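PDB 1VBK: THUMP domain-containing protein from Pyrococcus horikoshii, which probably binds RNA and ATP and may act, like the related ThiI, in thiamine biosynthesis or tRNA modification. Local coordinates for residues F69-A82 with G159-G173. Sequence-based numbering, arbitrary orientation.
Sequences FGIVSISPAMEVEA and GKAYIYTEKIKGWGG
I74 and I168 form one antiparallel pair, and M78 and V80 pair with I163 and A161 in another, a worked example of how one long strand of a mixed β-sheet can pair with two successive strands, consistent with strand 71-81 bridging the ferredoxin-like and THUMP portions of a ThiI-type protein. Between the two runs the register slips by one residue, and water 2 links P76 O to T165 N. The tight part is I74 and S75 against E166-I168, with Y164. S75 CB sits over the face of the Y164 ring, 4.1 Å from its centroid, while S75 OG, turned beside its own backbone N (chi1 -71°), donates in plane to a lone pair of E166 O at 2.8 Å; R7 also binds this hydroxyl. I74, P76 and I168 pack against A62 of helix 58-65. By contrast, the side carrying E79, Y162 and K160 is polar and watered, while V80 and A161 meet on the opposite face. K160, bent at chi2 (-66°), makes a salt bridge from NZ to E81 OE2 at 2.6 Å, and water 4 accepts from NZ and donates to E79 OE2. A methionine in its place would probably leave the E81 carboxylate without its charged mate and break the water link to E79. E79 runs alongside the Y162 ring, its carboxylate plane 77° from it, and water 3 joins E79 OE1 to Y162 OH.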
ATOM      1  N   PHE A  69     -19.282  -6.552  -4.464  1.00 17.30           N
ATOM      2  CA  PHE A  69     -19.238  -6.151  -3.063  1.00 17.62           C
ATOM      3  C   PHE A  69     -19.451  -4.654  -2.860  1.00 17.39           C
ATOM      4  O   PHE A  69     -19.064  -3.839  -3.695  1.00 16.98           O
ATOM      5  CB  PHE A  69     -17.911  -6.584  -2.433  1.00 18.40           C
ATOM      6  CG  PHE A  69     -17.697  -8.073  -2.439  1.00 18.48           C
ATOM      7  CD1 PHE A  69     -18.638  -8.925  -1.866  1.00 19.52           C
ATOM      8  CD2 PHE A  69     -16.555  -8.624  -3.018  1.00 19.78           C
ATOM      9  CE1 PHE A  69     -18.450 -10.307  -1.870  1.00 20.85           C
ATOM     10  CE2 PHE A  69     -16.356 -10.012  -3.028  1.00 18.72           C
ATOM     11  CZ  PHE A  69     -17.306 -10.853  -2.453  1.00 19.27           C
ATOM     12  N   GLY A  70     -20.072  -4.299  -1.740  1.00 17.92           N
ATOM     13  CA  GLY A  70     -20.332  -2.902  -1.453  1.00 16.77           C
ATOM     14  C   GLY A  70     -21.775  -2.532  -1.757  1.00 18.32           C
ATOM     15  O   GLY A  70     -22.246  -1.457  -1.377  1.00 17.91           O
ATOM     16  N   ILE A  71     -22.471  -3.426  -2.452  1.00 16.74           N
ATOM     17  CA  ILE A  71     -23.866  -3.204  -2.816  1.00 17.55           C
ATOM     18  C   ILE A  71     -24.771  -3.841  -1.773  1.00 18.03           C
ATOM     19  O   ILE A  71     -24.635  -5.031  -1.466  1.00 18.69           O
ATOM     20  CB  ILE A  71     -24.183  -3.821  -4.201  1.00 17.38           C
ATOM     21  CG1 ILE A  71     -23.404  -3.077  -5.290  1.00 15.03           C
ATOM     22  CG2 ILE A  71     -25.685  -3.743  -4.485  1.00 16.57           C
ATOM     23  CD1 ILE A  71     -23.589  -3.677  -6.687  1.00 15.62           C
ATOM     24  N   VAL A  72     -25.678  -3.041  -1.216  1.00 20.02           N
ATOM     25  CA  VAL A  72     -26.618  -3.528  -0.209  1.00 19.99           C
ATOM     26  C   VAL A  72     -27.836  -4.161  -0.880  1.00 19.08           C
ATOM     27  O   VAL A  72     -28.276  -5.242  -0.485  1.00 18.51           O
ATOM     28  CB  VAL A  72     -27.067  -2.392   0.735  1.00 21.74           C
ATOM     29  CG1 VAL A  72     -28.116  -2.909   1.712  1.00 24.47           C
ATOM     30  CG2 VAL A  72     -25.861  -1.856   1.502  1.00 21.89           C
ATOM     31  N   SER A  73     -28.387  -3.495  -1.891  1.00 17.71           N
ATOM     32  CA  SER A  73     -29.528  -4.057  -2.611  1.00 18.33           C
ATOM     33  C   SER A  73     -29.619  -3.532  -4.036  1.00 17.79           C
ATOM     34  O   SER A  73     -29.112  -2.452  -4.356  1.00 17.03           O
ATOM     35  CB  SER A  73     -30.847  -3.812  -1.864  1.00 17.91           C
ATOM     36  OG  SER A  73     -31.200  -2.444  -1.824  1.00 18.27           O
ATOM     37  N   ILE A  74     -30.278  -4.316  -4.882  1.00 17.34           N
ATOM     38  CA  ILE A  74     -30.430  -4.011  -6.296  1.00 16.80           C
ATOM     39  C   ILE A  74     -31.896  -4.099  -6.733  1.00 16.61           C
ATOM     40  O   ILE A  74     -32.586  -5.059  -6.397  1.00 16.73           O
ATOM     41  CB  ILE A  74     -29.611  -5.026  -7.120  1.00 18.24           C
ATOM     42  CG1 ILE A  74     -28.172  -5.052  -6.607  1.00 24.04           C
ATOM     43  CG2 ILE A  74     -29.651  -4.679  -8.599  1.00 20.47           C
ATOM     44  CD1 ILE A  74     -27.368  -6.217  -7.115  1.00 23.29           C
ATOM     45  N   SER A  75     -32.363  -3.108  -7.493  1.00 15.49           N
ATOM     46  CA  SER A  75     -33.745  -3.118  -7.970  1.00 15.02           C
ATOM     47  C   SER A  75     -33.934  -2.768  -9.441  1.00 16.49           C
ATOM     48  O   SER A  75     -33.743  -1.619  -9.838  1.00 18.02           O
ATOM     49  CB  SER A  75     -34.619  -2.142  -7.162  1.00 16.06           C
ATOM     50  OG  SER A  75     -34.866  -2.592  -5.840  1.00 16.30           O
ATOM     51  N   PRO A  76     -34.292  -3.758 -10.273  1.00 17.02           N
ATOM     52  CA  PRO A  76     -34.517  -3.455 -11.693  1.00 17.27           C
ATOM     53  C   PRO A  76     -35.729  -2.529 -11.587  1.00 16.58           C
ATOM     54  O   PRO A  76     -36.590  -2.761 -10.742  1.00 16.20           O
ATOM     55  CB  PRO A  76     -34.917  -4.810 -12.277  1.00 15.07           C
ATOM     56  CG  PRO A  76     -34.224  -5.791 -11.382  1.00 19.16           C
ATOM     57  CD  PRO A  76     -34.422  -5.200 -10.009  1.00 15.53           C
ATOM     58  N   ALA A  77     -35.818  -1.491 -12.407  1.00 16.64           N
ATOM     59  CA  ALA A  77     -36.951  -0.587 -12.283  1.00 17.86           C
ATOM     60  C   ALA A  77     -37.313   0.155 -13.558  1.00 18.73           C
ATOM     61  O   ALA A  77     -36.550   0.170 -14.520  1.00 17.40           O
ATOM     62  CB  ALA A  77     -36.674   0.428 -11.171  1.00 16.36           C
ATOM     63  N   MET A  78     -38.495   0.766 -13.542  1.00 18.67           N
ATOM     64  CA  MET A  78     -38.973   1.564 -14.662  1.00 20.06           C
ATOM     65  C   MET A  78     -38.837   3.023 -14.263  1.00 20.53           C
ATOM     66  O   MET A  78     -39.319   3.428 -13.201  1.00 19.61           O
ATOM     67  CB  MET A  78     -40.444   1.277 -14.968  1.00 22.31           C
ATOM     68  CG  MET A  78     -40.716  -0.081 -15.579  1.00 27.93           C
ATOM     69  SD  MET A  78     -42.469  -0.280 -15.962  1.00 35.83           S
ATOM     70  CE  MET A  78     -42.517   0.212 -17.694  1.00 34.67           C
ATOM     71  N   GLU A  79     -38.173   3.803 -15.107  1.00 20.61           N
ATOM     72  CA  GLU A  79     -37.993   5.229 -14.855  1.00 22.02           C
ATOM     73  C   GLU A  79     -39.041   5.998 -15.651  1.00 22.09           C
ATOM     74  O   GLU A  79     -39.223   5.753 -16.841  1.00 22.59           O
ATOM     75  CB  GLU A  79     -36.602   5.682 -15.299  1.00 23.10           C
ATOM     76  CG  GLU A  79     -36.392   7.188 -15.203  1.00 27.92           C
ATOM     77  CD  GLU A  79     -35.194   7.654 -16.004  1.00 30.64           C
ATOM     78  OE1 GLU A  79     -34.091   7.112 -15.794  1.00 33.38           O
ATOM     79  OE2 GLU A  79     -35.359   8.560 -16.845  1.00 34.88           O
ATOM     80  N   VAL A  80     -39.729   6.922 -14.992  1.00 20.96           N
ATOM     81  CA  VAL A  80     -40.751   7.729 -15.649  1.00 22.16           C
ATOM     82  C   VAL A  80     -40.756   9.140 -15.064  1.00 23.16           C
ATOM     83  O   VAL A  80     -40.186   9.384 -14.000  1.00 21.74           O
ATOM     84  CB  VAL A  80     -42.169   7.128 -15.453  1.00 21.78           C
ATOM     85  CG1 VAL A  80     -42.231   5.710 -16.020  1.00 23.20           C
ATOM     86  CG2 VAL A  80     -42.531   7.117 -13.966  1.00 21.54           C
ATOM     87  N   GLU A  81     -41.389  10.069 -15.773  1.00 24.86           N
ATOM     88  CA  GLU A  81     -41.500  11.440 -15.298  1.00 27.96           C
ATOM     89  C   GLU A  81     -42.258  11.369 -13.978  1.00 27.19           C
ATOM     90  O   GLU A  81     -43.228  10.621 -13.858  1.00 28.37           O
ATOM     91  CB  GLU A  81     -42.281  12.285 -16.309  1.00 33.40           C
ATOM     92  CG  GLU A  81     -41.497  12.612 -17.569  1.00 40.23           C
ATOM     93  CD  GLU A  81     -40.502  13.741 -17.355  1.00 45.36           C
ATOM     94  OE1 GLU A  81     -40.947  14.899 -17.193  1.00 48.99           O
ATOM     95  OE2 GLU A  81     -39.281  13.474 -17.343  1.00 45.81           O
ATOM     96  N   ALA A  82     -41.821  12.142 -12.991  1.00 25.86           N
ATOM     97  CA  ALA A  82     -42.461  12.122 -11.682  1.00 25.85           C
ATOM     98  C   ALA A  82     -43.744  12.946 -11.590  1.00 25.91           C
ATOM     99  O   ALA A  82     -43.729  14.086 -11.129  1.00 25.46           O
ATOM    100  CB  ALA A  82     -41.472  12.577 -10.614  1.00 26.39           C
ATOM    101  N   GLY A 159     -37.049  14.995 -10.366  1.00 20.05           N
ATOM    102  CA  GLY A 159     -38.089  14.918 -11.383  1.00 22.19           C
ATOM    103  C   GLY A 159     -38.362  13.576 -12.041  1.00 21.58           C
ATOM    104  O   GLY A 159     -39.196  13.489 -12.949  1.00 21.05           O
ATOM    105  N   LYS A 160     -37.666  12.532 -11.605  1.00 21.32           N
ATOM    106  CA  LYS A 160     -37.871  11.201 -12.166  1.00 21.38           C
ATOM    107  C   LYS A 160     -38.341  10.262 -11.065  1.00 20.27           C
ATOM    108  O   LYS A 160     -37.920  10.384  -9.915  1.00 20.30           O
ATOM    109  CB  LYS A 160     -36.568  10.641 -12.749  1.00 23.15           C
ATOM    110  CG  LYS A 160     -35.925  11.482 -13.845  1.00 27.65           C
ATOM    111  CD  LYS A 160     -36.780  11.533 -15.096  1.00 29.89           C
ATOM    112  CE  LYS A 160     -36.069  12.299 -16.201  1.00 33.57           C
ATOM    113  NZ  LYS A 160     -36.916  12.417 -17.416  1.00 37.15           N
ATOM    114  N   ALA A 161     -39.222   9.333 -11.422  1.00 20.11           N
ATOM    115  CA  ALA A 161     -39.717   8.345 -10.469  1.00 18.92           C
ATOM    116  C   ALA A 161     -39.209   6.982 -10.934  1.00 18.08           C
ATOM    117  O   ALA A 161     -39.291   6.651 -12.116  1.00 18.76           O
ATOM    118  CB  ALA A 161     -41.248   8.349 -10.433  1.00 19.21           C
ATOM    119  N   TYR A 162     -38.675   6.204 -10.001  1.00 18.51           N
ATOM    120  CA  TYR A 162     -38.153   4.874 -10.300  1.00 16.03           C
ATOM    121  C   TYR A 162     -39.060   3.893  -9.580  1.00 17.27           C
ATOM    122  O   TYR A 162     -39.087   3.847  -8.357  1.00 16.83           O
ATOM    123  CB  TYR A 162     -36.715   4.764  -9.793  1.00 17.07           C
ATOM    124  CG  TYR A 162     -35.795   5.771 -10.444  1.00 18.24           C
ATOM    125  CD1 TYR A 162     -35.218   5.513 -11.688  1.00 19.52           C
ATOM    126  CD2 TYR A 162     -35.545   7.002  -9.845  1.00 19.22           C
ATOM    127  CE1 TYR A 162     -34.411   6.462 -12.321  1.00 21.39           C
ATOM    128  CE2 TYR A 162     -34.741   7.964 -10.471  1.00 21.23           C
ATOM    129  CZ  TYR A 162     -34.180   7.686 -11.707  1.00 21.87           C
ATOM    130  OH  TYR A 162     -33.399   8.630 -12.336  1.00 22.46           O
ATOM    131  N   ILE A 163     -39.798   3.109 -10.354  1.00 17.11           N
ATOM    132  CA  ILE A 163     -40.755   2.167  -9.794  1.00 18.31           C
ATOM    133  C   ILE A 163     -40.318   0.720  -9.949  1.00 17.13           C
ATOM    134  O   ILE A 163     -39.951   0.289 -11.039  1.00 15.72           O
ATOM    135  CB  ILE A 163     -42.119   2.393 -10.459  1.00 18.71           C
ATOM    136  CG1 ILE A 163     -42.507   3.870 -10.290  1.00 21.67           C
ATOM    137  CG2 ILE A 163     -43.168   1.469  -9.862  1.00 19.39           C
ATOM    138  CD1 ILE A 163     -43.829   4.244 -10.919  1.00 24.27           C
ATOM    139  N   TYR A 164     -40.369  -0.032  -8.854  1.00 15.38           N
ATOM    140  CA  TYR A 164     -39.936  -1.420  -8.878  1.00 17.28           C
ATOM    141  C   TYR A 164     -40.783  -2.360  -8.014  1.00 18.00           C
ATOM    142  O   TYR A 164     -41.518  -1.918  -7.133  1.00 17.77           O
ATOM    143  CB  TYR A 164     -38.478  -1.501  -8.404  1.00 16.45           C
ATOM    144  CG  TYR A 164     -38.275  -1.049  -6.965  1.00 17.76           C
ATOM    145  CD1 TYR A 164     -38.000   0.286  -6.652  1.00 20.53           C
ATOM    146  CD2 TYR A 164     -38.364  -1.964  -5.916  1.00 20.71           C
ATOM    147  CE1 TYR A 164     -37.814   0.691  -5.315  1.00 21.88           C
ATOM    148  CE2 TYR A 164     -38.185  -1.575  -4.596  1.00 21.93           C
ATOM    149  CZ  TYR A 164     -37.909  -0.255  -4.299  1.00 23.11           C
ATOM    150  OH  TYR A 164     -37.720   0.094  -2.977  1.00 28.69           O
ATOM    151  N   THR A 165     -40.668  -3.658  -8.278  1.00 17.40           N
ATOM    152  CA  THR A 165     -41.370  -4.669  -7.485  1.00 19.00           C
ATOM    153  C   THR A 165     -40.351  -5.659  -6.928  1.00 20.19           C
ATOM    154  O   THR A 165     -40.677  -6.460  -6.049  1.00 20.98           O
ATOM    155  CB  THR A 165     -42.405  -5.464  -8.309  1.00 21.72           C
ATOM    156  OG1 THR A 165     -41.778  -6.015  -9.469  1.00 20.98           O
ATOM    157  CG2 THR A 165     -43.563  -4.572  -8.722  1.00 21.29           C
ATOM    158  N   GLU A 166     -39.118  -5.593  -7.432  1.00 19.81           N
ATOM    159  CA  GLU A 166     -38.051  -6.492  -6.984  1.00 21.35           C
ATOM    160  C   GLU A 166     -36.915  -5.758  -6.263  1.00 22.97           C
ATOM    161  O   GLU A 166     -36.461  -4.698  -6.694  1.00 20.06           O
ATOM    162  CB  GLU A 166     -37.481  -7.272  -8.175  1.00 26.36           C
ATOM    163  CG  GLU A 166     -36.365  -8.249  -7.809  1.00 32.96           C
ATOM    164  CD  GLU A 166     -35.995  -9.195  -8.949  1.00 37.51           C
ATOM    165  OE1 GLU A 166     -35.546  -8.717 -10.016  1.00 39.80           O
ATOM    166  OE2 GLU A 166     -36.154 -10.425  -8.774  1.00 40.29           O
ATOM    167  N   LYS A 167     -36.467  -6.340  -5.159  1.00 22.42           N
ATOM    168  CA  LYS A 167     -35.392  -5.777  -4.354  1.00 24.85           C
ATOM    169  C   LYS A 167     -34.483  -6.937  -3.979  1.00 25.23           C
ATOM    170  O   LYS A 167     -34.760  -7.668  -3.022  1.00 25.96           O
ATOM    171  CB  LYS A 167     -35.976  -5.130  -3.101  1.00 26.76           C
ATOM    172  CG  LYS A 167     -34.994  -4.355  -2.256  1.00 32.95           C
ATOM    173  CD  LYS A 167     -35.755  -3.600  -1.179  1.00 39.14           C
ATOM    174  CE  LYS A 167     -34.846  -2.756  -0.314  1.00 42.09           C
ATOM    175  NZ  LYS A 167     -35.635  -2.035   0.727  1.00 44.74           N
ATOM    176  N   ILE A 168     -33.413  -7.106  -4.750  1.00 22.98           N
ATOM    177  CA  ILE A 168     -32.457  -8.190  -4.551  1.00 21.98           C
ATOM    178  C   ILE A 168     -31.376  -7.820  -3.549  1.00 22.48           C
ATOM    179  O   ILE A 168     -30.719  -6.788  -3.680  1.00 19.81           O
ATOM    180  CB  ILE A 168     -31.767  -8.572  -5.880  1.00 23.26           C
ATOM    181  CG1 ILE A 168     -32.818  -8.820  -6.963  1.00 26.05           C
ATOM    182  CG2 ILE A 168     -30.910  -9.818  -5.686  1.00 25.18           C
ATOM    183  CD1 ILE A 168     -32.226  -9.063  -8.340  1.00 27.72           C
ATOM    184  N   LYS A 169     -31.185  -8.680  -2.556  1.00 22.92           N
ATOM    185  CA  LYS A 169     -30.183  -8.450  -1.525  1.00 25.08           C
ATOM    186  C   LYS A 169     -28.770  -8.656  -2.077  1.00 23.81           C
ATOM    187  O   LYS A 169     -28.473  -9.684  -2.688  1.00 22.93           O
ATOM    188  CB  LYS A 169     -30.442  -9.399  -0.347  1.00 28.60           C
ATOM    189  CG  LYS A 169     -29.536  -9.199   0.862  1.00 33.62           C
ATOM    190  CD  LYS A 169     -29.926 -10.157   1.989  1.00 36.33           C
ATOM    191  CE  LYS A 169     -29.027  -9.991   3.205  1.00 39.04           C
ATOM    192  NZ  LYS A 169     -29.405 -10.924   4.310  1.00 41.02           N
ATOM    193  N   GLY A 170     -27.909  -7.663  -1.880  1.00 23.05           N
ATOM    194  CA  GLY A 170     -26.541  -7.770  -2.345  1.00 21.67           C
ATOM    195  C   GLY A 170     -25.718  -8.449  -1.267  1.00 21.85           C
ATOM    196  O   GLY A 170     -26.270  -8.929  -0.278  1.00 22.12           O
ATOM    197  N   TRP A 171     -24.405  -8.495  -1.442  1.00 21.10           N
ATOM    198  CA  TRP A 171     -23.542  -9.127  -0.452  1.00 22.91           C
ATOM    199  C   TRP A 171     -23.107  -8.174   0.639  1.00 24.30           C
ATOM    200  O   TRP A 171     -22.530  -8.593   1.639  1.00 26.85           O
ATOM    201  CB  TRP A 171     -22.291  -9.709  -1.114  1.00 23.49           C
ATOM    202  CG  TRP A 171     -22.461 -11.122  -1.562  1.00 21.99           C
ATOM    203  CD1 TRP A 171     -22.889 -11.555  -2.780  1.00 23.44           C
ATOM    204  CD2 TRP A 171     -22.227 -12.292  -0.775  1.00 22.65           C
ATOM    205  NE1 TRP A 171     -22.936 -12.929  -2.804  1.00 24.14           N
ATOM    206  CE2 TRP A 171     -22.534 -13.407  -1.585  1.00 23.82           C
ATOM    207  CE3 TRP A 171     -21.790 -12.507   0.538  1.00 23.19           C
ATOM    208  CZ2 TRP A 171     -22.414 -14.720  -1.125  1.00 22.72           C
ATOM    209  CZ3 TRP A 171     -21.671 -13.816   0.996  1.00 24.52           C
ATOM    210  CH2 TRP A 171     -21.982 -14.904   0.164  1.00 23.47           C
ATOM    211  N   GLY A 172     -23.385  -6.890   0.456  1.00 24.13           N
ATOM    212  CA  GLY A 172     -22.963  -5.918   1.442  1.00 22.78           C
ATOM    213  C   GLY A 172     -21.453  -5.811   1.340  1.00 23.50           C
ATOM    214  O   GLY A 172     -20.893  -5.964   0.249  1.00 22.53           O
ATOM    215  N   GLY A 173     -20.787  -5.561   2.462  1.00 22.32           N
ATOM    216  CA  GLY A 173     -19.338  -5.444   2.430  1.00 22.37           C
ATOM    217  C   GLY A 173     -18.899  -4.091   1.899  1.00 23.39           C
ATOM    218  O   GLY A 173     -19.645  -3.112   1.989  1.00 23.82           O
TER
HETATM  219  O   HOH W   1     -27.150  -6.677   1.579  1.00 32.37           O
HETATM  220  O   HOH W   2     -38.646  -4.538 -10.210  1.00 15.71           O
HETATM  221  O   HOH W   3     -32.229   8.386 -14.747  1.00 38.92           O
HETATM  222  O   HOH W   4     -37.937   9.711 -17.687  1.00 52.21           O